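Local coordinates for DUF4847 domain-containing protein (Bacteroides vulgatus, PDB 4ZGF) that is of unknown function but binds calcium ions and belongs to a calycin-clan family, consistent with a lipocalin-like fold, at residues Val13-Gly18 with Lys30-Ala35; Gly64-Ser69 with Gly77-Asp82; Ile90-Thr95 with Glu107-Ala112. All coordinates share one frame; numbering follows the deposited sequence.

How the contacts relate
All three contacts involve the same curled antiparallel sheet. Contact 1 is the most buried; it sets strand 11-21 against helix 30-35. Contact 2 is the beta hairpin of strands 65-70 and 73-82, partly buried, and contact 3 lays strand 87-92 against helix 100-111, also partly buried. Their chemistry differs. A buried carboxylate binds backbone N-H groups in contact 1, strand pairing and aromatic packing make contact 2, and contact 3 has apolar packing with water bridges. Contacts 2 and 3 adjoin through neighbouring strands, where Phe-66 meets Phe-92 edge-to-face. Contact 3 also touches contact 1, across the chain's centre, through Ala-108 and Phe-16.

Contact 1 of 3, residues Val13-Gly18 with Lys30-Ala35; sequences VVDFYG and KYNAMA
Asp-15 forms a classic beta bulge with Val-14, opposite Gln-134 of strand 132-136, and its carboxylate receives the first turn of helix 30-35. Asp-15 OD1 takes Tyr-31 N at 2.9 Å, nearly straight, on its syn lone pair. Asp-15 OD1 is also met on its anti side by Phe-16 N, 2.8 Å away and 23° out of the carboxylate plane. OD2 also has two donors, both from Asn-32. Backbone Asn-32 N reaches Asp-15 OD2 at 2.8 Å from the syn side. Side-chain Asn-32 ND2 comes to Asp-15 OD2 at 2.8 Å from above the carboxylate plane, 38° out of it. Four N-H groups thus fix the rotation of this buried group. The start of the helix would probably favour its negative charge.

The strand belongs to a curled antiparallel sheet, consistent with the calycin clan of this family, and the helix axis crosses it nearly at a right angle. Lys-30 N bonds to Phe-16 O at 2.7 Å, close to the line of the carbonyl. The side chains of Phe-16 and Tyr-31 lie side by side and point the same way. Tyr-31 CG stands anti to its carbonyl carbon (chi1 -69°), which brings Tyr-31 CE2 to 3.8 Å from Phe-16 CD1. Phe-16 CD1 lies in the plane of the tyrosine ring, at its edge. The extended Lys-30 chain runs over one face of that ring, with CG above the centre. Glu-104 binds both polar ends: it forms a salt bridge with Lys-30 NZ and a hydrogen bond with Tyr-31 OH. Helix 40-54 also packs on Tyr-31.

A water joins the segments. It donates to Val-14 O at 2.7 Å and accepts from Asn-32 ND2 at 2.9 Å. The side chain of Val-14 touches the bound benzoic acid.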
loop_
_atom_site.group_PDB
_atom_site.type_symbol
_atom_site.label_atom_id
_atom_site.label_comp_id
_atom_site.label_asym_id
_atom_site.label_seq_id
_atom_site.Cartn_x
_atom_site.Cartn_y
_atom_site.Cartn_z
ATOM N N VAL A 13 2.353 -5.610 0.367
ATOM C CA VAL A 13 2.659 -4.469 1.237
ATOM C C VAL A 13 4.011 -4.658 1.943
ATOM O O VAL A 13 4.331 -5.697 2.507
ATOM C CB VAL A 13 1.550 -4.293 2.292
ATOM C CG1 VAL A 13 1.936 -3.284 3.349
ATOM C CG2 VAL A 13 0.273 -3.854 1.616
ATOM N N VAL A 14 4.781 -3.564 1.893
ATOM C CA VAL A 14 6.015 -3.419 2.679
ATOM C C VAL A 14 5.691 -2.731 4.002
ATOM O O VAL A 14 5.898 -3.305 5.078
ATOM C CB VAL A 14 7.103 -2.685 1.876
ATOM C CG1 VAL A 14 8.348 -2.462 2.729
ATOM C CG2 VAL A 14 7.439 -3.443 0.610
ATOM N N ASP A 15 5.199 -1.486 3.962
ATOM C CA ASP A 15 4.821 -0.767 5.196
ATOM C C ASP A 15 4.052 0.481 4.777
ATOM O O ASP A 15 3.931 0.814 3.579
ATOM C CB ASP A 15 6.089 -0.388 6.020
ATOM C CG ASP A 15 5.904 -0.324 7.536
ATOM O OD1 ASP A 15 4.769 -0.092 8.003
ATOM O OD2 ASP A 15 6.946 -0.469 8.229
ATOM N N PHE A 16 3.536 1.130 5.812
ATOM C CA PHE A 16 2.976 2.486 5.737
ATOM C C PHE A 16 4.054 3.435 6.197
ATOM O O PHE A 16 4.744 3.147 7.166
ATOM C CB PHE A 16 1.753 2.580 6.652
ATOM C CG PHE A 16 0.602 1.690 6.255
ATOM C CD1 PHE A 16 0.559 0.367 6.660
ATOM C CD2 PHE A 16 -0.468 2.174 5.503
ATOM C CE1 PHE A 16 -0.502 -0.470 6.311
ATOM C CE2 PHE A 16 -1.539 1.353 5.174
ATOM C CZ PHE A 16 -1.558 0.049 5.581
ATOM N N TYR A 17 4.224 4.561 5.509
ATOM C CA TYR A 17 5.313 5.478 5.783
ATOM C C TYR A 17 4.765 6.839 6.170
ATOM O O TYR A 17 3.813 7.340 5.555
ATOM C CB TYR A 17 6.217 5.624 4.546
ATOM C CG TYR A 17 7.034 4.363 4.273
ATOM C CD1 TYR A 17 6.437 3.215 3.795
ATOM C CD2 TYR A 17 8.394 4.327 4.522
ATOM C CE1 TYR A 17 7.153 2.059 3.584
ATOM C CE2 TYR A 17 9.144 3.184 4.285
ATOM C CZ TYR A 17 8.523 2.049 3.833
ATOM O OH TYR A 17 9.192 0.866 3.615
ATOM N N GLY A 18 5.360 7.436 7.185
ATOM C CA GLY A 18 5.007 8.774 7.633
ATOM C C GLY A 18 6.179 9.713 7.545
ATOM O O GLY A 18 7.291 9.356 7.171
ATOM N N LYS A 30 6.223 2.787 9.444
ATOM C CA LYS A 30 5.465 2.782 10.681
ATOM C C LYS A 30 5.617 1.478 11.465
ATOM O O LYS A 30 5.934 1.517 12.664
ATOM C CB LYS A 30 3.982 3.013 10.335
ATOM C CG LYS A 30 3.073 2.950 11.537
ATOM C CD LYS A 30 1.617 3.261 11.183
ATOM C CE LYS A 30 0.710 3.098 12.380
ATOM N NZ LYS A 30 -0.689 3.466 12.023
ATOM N N TYR A 31 5.312 0.346 10.835
ATOM C CA TYR A 31 5.268 -0.902 11.605
ATOM C C TYR A 31 6.652 -1.495 11.819
ATOM O O TYR A 31 6.888 -2.102 12.863
ATOM C CB TYR A 31 4.250 -1.865 10.982
ATOM C CG TYR A 31 2.839 -1.340 11.178
ATOM C CD1 TYR A 31 2.293 -1.331 12.446
ATOM C CD2 TYR A 31 2.091 -0.817 10.133
ATOM C CE1 TYR A 31 1.015 -0.847 12.680
ATOM C CE2 TYR A 31 0.805 -0.325 10.344
ATOM C CZ TYR A 31 0.269 -0.343 11.620
ATOM O OH TYR A 31 -0.989 0.154 11.900
ATOM N N ASN A 32 7.588 -1.289 10.875
ATOM C CA ASN A 32 8.963 -1.684 11.157
ATOM C C ASN A 32 9.540 -0.843 12.302
ATOM O O ASN A 32 10.258 -1.383 13.154
ATOM C CB ASN A 32 9.811 -1.596 9.899
ATOM C CG ASN A 32 9.569 -2.777 8.976
ATOM O OD1 ASN A 32 10.105 -3.881 9.212
ATOM N ND2 ASN A 32 8.770 -2.585 7.947
ATOM N N ALA A 33 9.221 0.455 12.351
ATOM C CA ALA A 33 9.648 1.267 13.510
ATOM C C ALA A 33 8.996 0.769 14.772
ATOM O O ALA A 33 9.639 0.663 15.829
ATOM C CB ALA A 33 9.364 2.729 13.292
HETATM N N MSE A 34 7.691 0.462 14.715
HETATM C CA MSE A 34 6.994 -0.030 15.910
HETATM C C MSE A 34 7.630 -1.282 16.454
HETATM O O MSE A 34 7.788 -1.435 17.670
HETATM C CB MSE A 34 5.507 -0.260 15.580
HETATM C CG MSE A 34 4.709 -0.540 16.844
HETATM SE SE MSE A 34 2.823 -0.918 16.418
HETATM C CE MSE A 34 2.385 0.807 15.673
ATOM N N ALA A 35 8.013 -2.205 15.554
ATOM C CA ALA A 35 8.654 -3.469 15.954
ATOM C C ALA A 35 10.020 -3.259 16.600
ATOM O O ALA A 35 10.546 -4.171 17.230
ATOM C CB ALA A 35 8.777 -4.397 14.755
HETATM O O HOH W 1 8.000 -4.666 6.038
#

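Contact 2 of 3, residues Gly64-Ser69 with Gly77-Asp82; sequences GTFTGS and GTWQAD
Gly-64 O is met by two neighbouring residues of strand 73-82. Trp-79 N donates to Gly-64 O at 2.9 Å. Thr-78 CA makes a CA-H...O contact with Gly-64 O at 3.2 Å. Phe-66 and Gly-77 form the antiparallel hydrogen-bonded pair. Phe-66 N bonds to Gly-77 O at 2.9 Å, and Gly-77 N returns the bond to Phe-66 O at 3.1 Å. Thr-65 and Thr-78 are the non-hydrogen-bonded pair next to it in this beta hairpin.

The Phe-66 ring folds across onto its own partner. Its chi1 of 73° puts CG between the backbone N and the carbonyl carbon. Gly-77 CA then lies 3.8 Å from the centroid of the Phe-66 ring, a CH-pi contact over the face. A CB on Gly-77 would clash with Phe-66 CE2. A serine in place of Phe-66 would probably leave Gly-77 without its aromatic cover and Phe-92 without its edge-to-face partner.

Trp-79 NE1 bonds to Lys-61 O and makes a weak second bond to Thr-65 O at 3.1 Å. Farther along the strand, Asp-82 binds calcium together with Asp-85.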
loop_
_atom_site.group_PDB
_atom_site.type_symbol
_atom_site.label_atom_id
_atom_site.label_comp_id
_atom_site.label_asym_id
_atom_site.label_seq_id
_atom_site.Cartn_x
_atom_site.Cartn_y
_atom_site.Cartn_z
ATOM N N GLY A 64 -8.243 -2.138 -16.205
ATOM C CA GLY A 64 -8.758 -1.143 -15.279
ATOM C C GLY A 64 -9.477 -1.701 -14.064
ATOM O O GLY A 64 -10.104 -0.945 -13.341
ATOM N N THR A 65 -9.355 -3.004 -13.832
ATOM C CA THR A 65 -9.877 -3.632 -12.624
ATOM C C THR A 65 -8.738 -4.042 -11.717
ATOM O O THR A 65 -7.597 -4.179 -12.142
ATOM C CB THR A 65 -10.770 -4.851 -12.930
ATOM O OG1 THR A 65 -9.980 -5.920 -13.463
ATOM C CG2 THR A 65 -11.909 -4.484 -13.890
ATOM N N PHE A 66 -9.060 -4.254 -10.451
ATOM C CA PHE A 66 -8.110 -4.887 -9.514
ATOM C C PHE A 66 -8.847 -5.842 -8.605
ATOM O O PHE A 66 -10.061 -5.744 -8.363
ATOM C CB PHE A 66 -7.344 -3.840 -8.677
ATOM C CG PHE A 66 -8.154 -3.163 -7.594
ATOM C CD1 PHE A 66 -8.316 -3.732 -6.338
ATOM C CD2 PHE A 66 -8.764 -1.947 -7.825
ATOM C CE1 PHE A 66 -9.066 -3.110 -5.359
ATOM C CE2 PHE A 66 -9.519 -1.302 -6.836
ATOM C CZ PHE A 66 -9.662 -1.897 -5.608
ATOM N N THR A 67 -8.037 -6.747 -8.049
ATOM C CA THR A 67 -8.428 -7.583 -6.937
ATOM C C THR A 67 -7.264 -7.605 -5.963
ATOM O O THR A 67 -6.157 -7.252 -6.299
ATOM C CB THR A 67 -8.776 -9.010 -7.353
ATOM O OG1 THR A 67 -7.607 -9.615 -7.910
ATOM C CG2 THR A 67 -9.901 -9.079 -8.351
ATOM N N GLY A 68 -7.536 -8.004 -4.734
ATOM C CA GLY A 68 -6.473 -8.111 -3.724
ATOM C C GLY A 68 -6.963 -8.919 -2.565
ATOM O O GLY A 68 -8.115 -9.397 -2.531
ATOM N N SER A 69 -6.097 -9.079 -1.569
ATOM C CA SER A 69 -6.375 -9.918 -0.410
ATOM C C SER A 69 -5.897 -9.227 0.845
ATOM O O SER A 69 -4.734 -8.833 0.910
ATOM C CB SER A 69 -5.662 -11.244 -0.589
ATOM O OG SER A 69 -6.018 -12.138 0.445
ATOM N N GLY A 77 -12.172 -3.808 -7.195
ATOM C CA GLY A 77 -12.582 -2.493 -7.663
ATOM C C GLY A 77 -11.988 -2.169 -9.002
ATOM O O GLY A 77 -11.632 -3.040 -9.783
ATOM N N THR A 78 -11.935 -0.864 -9.264
ATOM C CA THR A 78 -11.412 -0.348 -10.505
ATOM C C THR A 78 -10.326 0.686 -10.209
ATOM O O THR A 78 -10.219 1.189 -9.084
ATOM C CB THR A 78 -12.525 0.251 -11.390
ATOM O OG1 THR A 78 -13.048 1.388 -10.713
ATOM C CG2 THR A 78 -13.642 -0.764 -11.611
ATOM N N TRP A 79 -9.544 0.991 -11.236
ATOM C CA TRP A 79 -8.476 1.953 -11.097
ATOM C C TRP A 79 -8.189 2.598 -12.407
ATOM O O TRP A 79 -8.351 2.019 -13.486
ATOM C CB TRP A 79 -7.190 1.277 -10.537
ATOM C CG TRP A 79 -6.549 0.335 -11.496
ATOM C CD1 TRP A 79 -6.959 -0.932 -11.794
ATOM C CD2 TRP A 79 -5.456 0.625 -12.397
ATOM N NE1 TRP A 79 -6.175 -1.457 -12.812
ATOM C CE2 TRP A 79 -5.255 -0.522 -13.196
ATOM C CE3 TRP A 79 -4.618 1.725 -12.579
ATOM C CZ2 TRP A 79 -4.261 -0.583 -14.170
ATOM C CZ3 TRP A 79 -3.633 1.656 -13.560
ATOM C CH2 TRP A 79 -3.470 0.515 -14.343
ATOM N N GLN A 80 -7.705 3.838 -12.304
ATOM C CA GLN A 80 -7.227 4.619 -13.454
ATOM C C GLN A 80 -5.954 5.340 -13.036
ATOM O O GLN A 80 -5.833 5.731 -11.879
ATOM C CB GLN A 80 -8.336 5.621 -13.889
ATOM C CG GLN A 80 -9.730 5.033 -14.166
ATOM C CD GLN A 80 -10.640 4.806 -12.950
ATOM O OE1 GLN A 80 -10.669 5.620 -11.978
ATOM N NE2 GLN A 80 -11.419 3.693 -12.993
ATOM N N ALA A 81 -5.002 5.521 -13.945
ATOM C CA ALA A 81 -3.826 6.315 -13.664
ATOM C C ALA A 81 -3.479 7.132 -14.881
ATOM O O ALA A 81 -3.836 6.803 -16.019
ATOM C CB ALA A 81 -2.668 5.425 -13.235
ATOM N N ASP A 82 -2.787 8.235 -14.640
ATOM C CA ASP A 82 -2.331 9.135 -15.688
ATOM C C ASP A 82 -0.820 9.242 -15.592
ATOM O O ASP A 82 -0.296 9.798 -14.602
ATOM C CB ASP A 82 -3.014 10.479 -15.526
ATOM C CG ASP A 82 -2.698 11.458 -16.643
ATOM O OD1 ASP A 82 -1.777 11.216 -17.447
ATOM O OD2 ASP A 82 -3.432 12.456 -16.712
#

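Contact 3 of 3, residues Ile90-Thr95 with Glu107-Ala112; sequences INFTKT and EALNNA
Apolar packing comes from Ile-90 and Phe-92 of the strand against Leu-109 of the helix. Phe-92 CZ sits 3.8 Å from Leu-109 CB, the two side chains crossing at about a right angle. Ile-90 CB lies 3.7 Å from Leu-109 O. Leu-109 also touches Ile-133 and Phe-135 of strand 132-136.

A second kind of contact is polar atom to ring edge. Asn-110 OD1 lies in the plane of the Phe-92 ring, 3.4 Å from Phe-92 CD1, with the amide turned 69° from the ring. Phe-92 has CG anti to its carbonyl carbon (chi1 -73°), and this points the ring at the helix. Just after it the chain turns a corner at Thr-93, which forms a classic beta bulge with Lys-94 opposite Glu-76. Helix 100-111 follows this corner and packs back onto the sheet.

The third kind is bridging by water, as the segments share no direct hydrogen bond. One water accepts from Phe-92 N at 2.9 Å and donates to Asn-110 OD1 at 2.7 Å. Another accepts from Ile-90 N at 2.9 Å and lies 2.8 Å from Leu-109 O.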
loop_
_atom_site.group_PDB
_atom_site.type_symbol
_atom_site.label_atom_id
_atom_site.label_comp_id
_atom_site.label_asym_id
_atom_site.label_seq_id
_atom_site.Cartn_x
_atom_site.Cartn_y
_atom_site.Cartn_z
ATOM N N ILE A 90 -8.141 5.062 -7.348
ATOM C CA ILE A 90 -8.614 3.720 -7.010
ATOM C C ILE A 90 -10.031 3.828 -6.471
ATOM O O ILE A 90 -10.362 4.777 -5.728
ATOM C CB ILE A 90 -7.648 3.081 -5.986
ATOM C CG1 ILE A 90 -6.264 2.899 -6.640
ATOM C CG2 ILE A 90 -8.167 1.747 -5.479
ATOM C CD1 ILE A 90 -5.146 2.526 -5.700
ATOM N N ASN A 91 -10.860 2.855 -6.848
ATOM C CA ASN A 91 -12.288 2.831 -6.469
ATOM C C ASN A 91 -12.620 1.443 -6.004
ATOM O O ASN A 91 -12.428 0.472 -6.753
ATOM C CB ASN A 91 -13.144 3.173 -7.692
ATOM C CG ASN A 91 -12.511 4.301 -8.477
ATOM O OD1 ASN A 91 -12.253 5.376 -7.926
ATOM N ND2 ASN A 91 -12.201 4.039 -9.756
ATOM N N PHE A 92 -13.118 1.292 -4.787
ATOM C CA PHE A 92 -13.502 -0.044 -4.282
ATOM C C PHE A 92 -14.953 -0.358 -4.617
ATOM O O PHE A 92 -15.856 0.462 -4.426
ATOM C CB PHE A 92 -13.325 -0.122 -2.777
ATOM C CG PHE A 92 -11.880 -0.202 -2.344
ATOM C CD1 PHE A 92 -11.137 0.969 -2.144
ATOM C CD2 PHE A 92 -11.266 -1.422 -2.109
ATOM C CE1 PHE A 92 -9.821 0.880 -1.750
ATOM C CE2 PHE A 92 -9.957 -1.487 -1.712
ATOM C CZ PHE A 92 -9.232 -0.336 -1.529
ATOM N N THR A 93 -15.171 -1.605 -5.044
ATOM C CA THR A 93 -16.525 -2.180 -5.172
ATOM C C THR A 93 -16.808 -3.265 -4.165
ATOM O O THR A 93 -17.977 -3.571 -3.919
ATOM C CB THR A 93 -16.807 -2.637 -6.604
ATOM O OG1 THR A 93 -15.820 -3.569 -7.012
ATOM C CG2 THR A 93 -16.786 -1.442 -7.571
ATOM N N LYS A 94 -15.773 -3.876 -3.581
ATOM C CA LYS A 94 -15.955 -4.918 -2.564
ATOM C C LYS A 94 -14.843 -4.785 -1.553
ATOM O O LYS A 94 -13.665 -4.682 -1.940
ATOM C CB LYS A 94 -15.874 -6.304 -3.193
ATOM C CG LYS A 94 -16.014 -7.475 -2.209
ATOM C CD LYS A 94 -15.590 -8.807 -2.848
ATOM C CE LYS A 94 -15.685 -10.017 -1.910
ATOM N NZ LYS A 94 -14.766 -10.028 -0.725
ATOM N N THR A 95 -15.217 -4.831 -0.272
ATOM C CA THR A 95 -14.253 -4.948 0.834
ATOM C C THR A 95 -14.770 -6.025 1.775
ATOM O O THR A 95 -15.992 -6.202 1.938
ATOM C CB THR A 95 -14.049 -3.621 1.582
ATOM O OG1 THR A 95 -15.295 -3.126 2.081
ATOM C CG2 THR A 95 -13.384 -2.584 0.698
ATOM N N GLU A 107 -8.160 2.897 3.529
ATOM C CA GLU A 107 -8.084 4.344 3.538
ATOM C C GLU A 107 -6.876 4.839 2.748
ATOM O O GLU A 107 -6.981 5.791 1.967
ATOM C CB GLU A 107 -8.053 4.836 4.982
ATOM C CG GLU A 107 -8.101 6.345 5.147
ATOM C CD GLU A 107 -9.491 7.032 4.860
ATOM O OE1 GLU A 107 -10.542 6.459 4.364
ATOM O OE2 GLU A 107 -9.462 8.267 5.017
ATOM N N ALA A 108 -5.713 4.202 2.907
ATOM C CA ALA A 108 -4.542 4.611 2.138
ATOM C C ALA A 108 -4.791 4.492 0.645
ATOM O O ALA A 108 -4.401 5.373 -0.133
ATOM C CB ALA A 108 -3.313 3.812 2.557
ATOM N N LEU A 109 -5.425 3.400 0.219
ATOM C CA LEU A 109 -5.684 3.239 -1.197
ATOM C C LEU A 109 -6.762 4.199 -1.686
ATOM O O LEU A 109 -6.660 4.713 -2.791
ATOM C CB LEU A 109 -6.037 1.785 -1.554
ATOM C CG LEU A 109 -4.765 0.982 -1.921
ATOM C CD1 LEU A 109 -3.758 0.905 -0.804
ATOM C CD2 LEU A 109 -5.133 -0.348 -2.492
ATOM N N ASN A 110 -7.805 4.405 -0.891
ATOM C CA ASN A 110 -8.853 5.340 -1.272
ATOM C C ASN A 110 -8.366 6.777 -1.366
ATOM O O ASN A 110 -8.901 7.529 -2.175
ATOM C CB ASN A 110 -10.012 5.305 -0.276
ATOM C CG ASN A 110 -11.113 4.386 -0.688
ATOM O OD1 ASN A 110 -11.447 4.313 -1.871
ATOM N ND2 ASN A 110 -11.680 3.648 0.266
ATOM N N ASN A 111 -7.383 7.144 -0.560
ATOM C CA ASN A 111 -6.876 8.518 -0.576
ATOM C C ASN A 111 -5.721 8.697 -1.537
ATOM O O ASN A 111 -5.257 9.827 -1.742
ATOM C CB ASN A 111 -6.552 8.968 0.826
ATOM C CG ASN A 111 -7.782 9.094 1.697
ATOM O OD1 ASN A 111 -8.918 9.242 1.210
ATOM N ND2 ASN A 111 -7.563 9.031 2.985
ATOM N N ALA A 112 -5.201 7.624 -2.096
ATOM C CA ALA A 112 -4.054 7.741 -3.007
ATOM C C ALA A 112 -4.428 8.598 -4.215
ATOM O O ALA A 112 -5.435 8.358 -4.863
ATOM C CB ALA A 112 -3.615 6.371 -3.471
HETATM O O HOH W 2 -7.272 6.388 -4.915
HETATM O O HOH W 3 -11.565 6.609 -3.556
HETATM O O HOH W 4 -13.585 3.771 -3.421
#